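Local coordinates for vacuolar protein sorting-associated protein VTA1 (Saccharomyces cerevisiae, PDB 2RKK) that probably supports multivesicular body sorting at endosomes by regulating the Vps4 ATPase and, through MIT motifs in its N-terminal domain, binding ESCRT-III-related proteins, at residues A[99-104]-A[123-128]. Numbering follows the deposited sequence.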
ATOM      1  N   MET A  99       2.012  -8.591  -7.052  1.00 64.75           N
ATOM      2  CA  MET A  99       2.743  -8.858  -8.274  1.00 65.19           C
ATOM      3  C   MET A  99       4.108  -8.161  -8.244  1.00 66.45           C
ATOM      4  O   MET A  99       5.120  -8.771  -8.572  1.00 67.22           O
ATOM      5  CB  MET A  99       1.896  -8.410  -9.469  1.00 62.45           C
ATOM      6  CG  MET A  99       2.167  -9.155 -10.762  1.00 65.40           C
ATOM      7  SD  MET A  99       2.059 -10.988 -10.633  1.00 64.19           S
ATOM      8  CE  MET A  99       0.303 -11.201 -10.375  1.00 64.85           C
ATOM      9  N   SER A 100       4.162  -6.907  -7.812  1.00 67.71           N
ATOM     10  CA  SER A 100       5.448  -6.224  -7.779  1.00 68.64           C
ATOM     11  C   SER A 100       6.413  -6.956  -6.850  1.00 69.90           C
ATOM     12  O   SER A 100       7.618  -7.050  -7.115  1.00 70.15           O
ATOM     13  CB  SER A 100       5.252  -4.769  -7.353  1.00 68.42           C
ATOM     14  OG  SER A 100       4.493  -4.068  -8.336  1.00 66.63           O
ATOM     15  N   LEU A 101       5.879  -7.490  -5.762  1.00 70.61           N
ATOM     16  CA  LEU A 101       6.696  -8.243  -4.821  1.00 71.35           C
ATOM     17  C   LEU A 101       7.149  -9.568  -5.472  1.00 72.64           C
ATOM     18  O   LEU A 101       8.340  -9.907  -5.472  1.00 72.71           O
ATOM     19  CB  LEU A 101       5.886  -8.523  -3.554  1.00 69.49           C
ATOM     20  CG  LEU A 101       6.351  -9.673  -2.679  1.00 67.59           C
ATOM     21  CD1 LEU A 101       7.795  -9.497  -2.298  1.00 67.28           C
ATOM     22  CD2 LEU A 101       5.463  -9.743  -1.478  1.00 69.30           C
ATOM     23  N   TYR A 102       6.184 -10.303  -6.025  1.00 72.35           N
ATOM     24  CA  TYR A 102       6.457 -11.573  -6.686  1.00 72.06           C
ATOM     25  C   TYR A 102       7.569 -11.413  -7.744  1.00 72.48           C
ATOM     26  O   TYR A 102       8.603 -12.083  -7.689  1.00 71.07           O
ATOM     27  CB  TYR A 102       5.175 -12.113  -7.347  1.00 71.86           C
ATOM     28  CG  TYR A 102       5.362 -13.406  -8.116  1.00 72.21           C
ATOM     29  CD1 TYR A 102       5.657 -14.597  -7.450  1.00 73.06           C
ATOM     30  CD2 TYR A 102       5.292 -13.426  -9.508  1.00 72.06           C
ATOM     31  CE1 TYR A 102       5.882 -15.782  -8.145  1.00 73.98           C
ATOM     32  CE2 TYR A 102       5.513 -14.602 -10.221  1.00 73.78           C
ATOM     33  CZ  TYR A 102       5.812 -15.778  -9.530  1.00 75.57           C
ATOM     34  OH  TYR A 102       6.071 -16.938 -10.233  1.00 76.40           O
ATOM     35  N   ASN A 103       7.347 -10.519  -8.702  1.00 73.62           N
ATOM     36  CA  ASN A 103       8.313 -10.272  -9.761  1.00 75.69           C
ATOM     37  C   ASN A 103       9.686  -9.881  -9.285  1.00 77.62           C
ATOM     38  O   ASN A 103      10.690 -10.220  -9.922  1.00 78.90           O
ATOM     39  CB  ASN A 103       7.814  -9.200 -10.715  1.00 75.24           C
ATOM     40  CG  ASN A 103       6.721  -9.713 -11.626  1.00 76.37           C
ATOM     41  OD1 ASN A 103       6.760 -10.866 -12.075  1.00 77.71           O
ATOM     42  ND2 ASN A 103       5.742  -8.865 -11.916  1.00 76.95           N
ATOM     43  N   GLU A 104       9.742  -9.138  -8.188  1.00 79.64           N
ATOM     44  CA  GLU A 104      11.025  -8.729  -7.642  1.00 81.45           C
ATOM     45  C   GLU A 104      11.734  -9.973  -7.094  1.00 81.22           C
ATOM     46  O   GLU A 104      12.944 -10.134  -7.263  1.00 81.26           O
ATOM     47  CB  GLU A 104      10.822  -7.676  -6.542  1.00 83.45           C
ATOM     48  CG  GLU A 104      12.119  -7.168  -5.913  1.00 88.31           C
ATOM     49  CD  GLU A 104      12.313  -7.666  -4.478  1.00 91.29           C
ATOM     50  OE1 GLU A 104      11.552  -7.223  -3.579  1.00 92.65           O
ATOM     51  OE2 GLU A 104      13.221  -8.511  -4.249  1.00 92.05           O
ATOM     52  N   TRP A 123       6.749 -17.468   0.695  1.00 68.25           N
ATOM     53  CA  TRP A 123       5.537 -17.937   1.350  1.00 68.26           C
ATOM     54  C   TRP A 123       4.546 -16.793   1.424  1.00 66.88           C
ATOM     55  O   TRP A 123       3.342 -16.997   1.326  1.00 66.30           O
ATOM     56  CB  TRP A 123       5.845 -18.451   2.748  1.00 69.31           C
ATOM     57  CG  TRP A 123       6.100 -19.894   2.725  1.00 72.29           C
ATOM     58  CD1 TRP A 123       7.311 -20.530   2.830  1.00 73.03           C
ATOM     59  CD2 TRP A 123       5.122 -20.912   2.546  1.00 73.63           C
ATOM     60  NE1 TRP A 123       7.139 -21.890   2.730  1.00 72.11           N
ATOM     61  CE2 TRP A 123       5.803 -22.154   2.555  1.00 73.23           C
ATOM     62  CE3 TRP A 123       3.727 -20.900   2.377  1.00 74.23           C
ATOM     63  CZ2 TRP A 123       5.141 -23.373   2.407  1.00 73.25           C
ATOM     64  CZ3 TRP A 123       3.064 -22.116   2.227  1.00 74.27           C
ATOM     65  CH2 TRP A 123       3.775 -23.338   2.245  1.00 73.63           C
ATOM     66  N   CYS A 124       5.067 -15.585   1.592  1.00 65.24           N
ATOM     67  CA  CYS A 124       4.224 -14.408   1.662  1.00 63.84           C
ATOM     68  C   CYS A 124       3.476 -14.252   0.330  1.00 63.09           C
ATOM     69  O   CYS A 124       2.281 -13.940   0.307  1.00 61.22           O
ATOM     70  CB  CYS A 124       5.089 -13.180   1.954  1.00 63.54           C
ATOM     71  SG  CYS A 124       4.201 -11.635   2.121  1.00 66.28           S
ATOM     72  N   CYS A 125       4.199 -14.483  -0.768  1.00 63.04           N
ATOM     73  CA  CYS A 125       3.668 -14.411  -2.132  1.00 62.57           C
ATOM     74  C   CYS A 125       2.572 -15.459  -2.313  1.00 62.32           C
ATOM     75  O   CYS A 125       1.508 -15.184  -2.877  1.00 63.77           O
ATOM     76  CB  CYS A 125       4.788 -14.671  -3.140  1.00 63.63           C
ATOM     77  SG  CYS A 125       5.939 -13.285  -3.352  1.00 68.41           S
ATOM     78  N   ILE A 126       2.849 -16.666  -1.837  1.00 60.17           N
ATOM     79  CA  ILE A 126       1.890 -17.750  -1.906  1.00 58.88           C
ATOM     80  C   ILE A 126       0.616 -17.346  -1.126  1.00 59.45           C
ATOM     81  O   ILE A 126      -0.491 -17.548  -1.613  1.00 60.11           O
ATOM     82  CB  ILE A 126       2.527 -19.075  -1.346  1.00 58.24           C
ATOM     83  CG1 ILE A 126       3.622 -19.538  -2.315  1.00 56.62           C
ATOM     84  CG2 ILE A 126       1.480 -20.178  -1.184  1.00 53.44           C
ATOM     85  CD1 ILE A 126       4.403 -20.762  -1.864  1.00 59.97           C
ATOM     86  N   ASP A 127       0.764 -16.751   0.058  1.00 58.58           N
ATOM     87  CA  ASP A 127      -0.405 -16.336   0.831  1.00 57.91           C
ATOM     88  C   ASP A 127      -1.145 -15.146   0.205  1.00 56.81           C
ATOM     89  O   ASP A 127      -2.372 -15.077   0.257  1.00 56.47           O
ATOM     90  CB  ASP A 127      -0.024 -15.992   2.276  1.00 59.68           C
ATOM     91  CG  ASP A 127       0.454 -17.214   3.082  1.00 59.74           C
ATOM     92  OD1 ASP A 127      -0.132 -18.308   2.939  1.00 58.12           O
ATOM     93  OD2 ASP A 127       1.411 -17.068   3.871  1.00 61.62           O
ATOM     94  N   LEU A 128      -0.410 -14.196  -0.361  1.00 55.13           N
ATOM     95  CA  LEU A 128      -1.042 -13.047  -1.004  1.00 55.06           C
ATOM     96  C   LEU A 128      -1.845 -13.566  -2.188  1.00 56.73           C
ATOM     97  O   LEU A 128      -3.032 -13.265  -2.330  1.00 57.16           O
ATOM     98  CB  LEU A 128       0.005 -12.039  -1.499  1.00 54.53           C
ATOM     99  CG  LEU A 128       0.776 -11.331  -0.393  1.00 53.82           C
ATOM    100  CD1 LEU A 128       1.943 -10.565  -0.996  1.00 53.79           C
ATOM    101  CD2 LEU A 128      -0.157 -10.392   0.359  1.00 51.97           C
TER
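Cys125 meets Leu101 and Tyr102 with its single sulfur, where the CA atoms of the two segments are nearest. SG lies 3.7 Å from CG of Leu101, at the fork of that side chain, and 3.8 Å from CA of Tyr102, so it rests against backbone as well as side chain. A small, weakly polar thiol suits a place where the backbones lie close: the CA atoms of Tyr102 and Cys125 are 6.0 Å apart. With chi1 at -75°, SG is turned anti to its own carbonyl carbon and reaches across to the other helix. The same sulfur sits at the edge of the Tyr102 ring, near the ring plane, while Phe129 packs edge-to-face with this tyrosine.

Helices 87-110 and 116-135 form an antiparallel helical hairpin, joined by a short connection; the two segments run at 146° with axes 9.9 Å apart. The all-helical N-terminal domain is built of MIT motifs, each a three-helix bundle. Helix 142-163 packs against this hairpin, with Tyr154 touching Tyr102 and Cys155 touching Ile126.

Aliphatic packing supplies the rest. Leu101 points toward segment 123-128, and CD2 approaches CD1 of Leu128 to 3.6 Å, the two side chains crossing at about a right angle. The same CD2 methyl lies 4.3 Å from SG of Cys124, and so between Leu128 and that cysteine, while the branch carbon CG meets Cys125; an apolar leucine suits this buried, apolar place. Swinging CG anti to the backbone N (chi1 159°) is what brings it beside SG of Cys125 and carries CD2 to Leu128. Thr12 and Phe16 of helix 2-18 pack on Cys124, and Leu101 additionally touches Met80 of the second subunit.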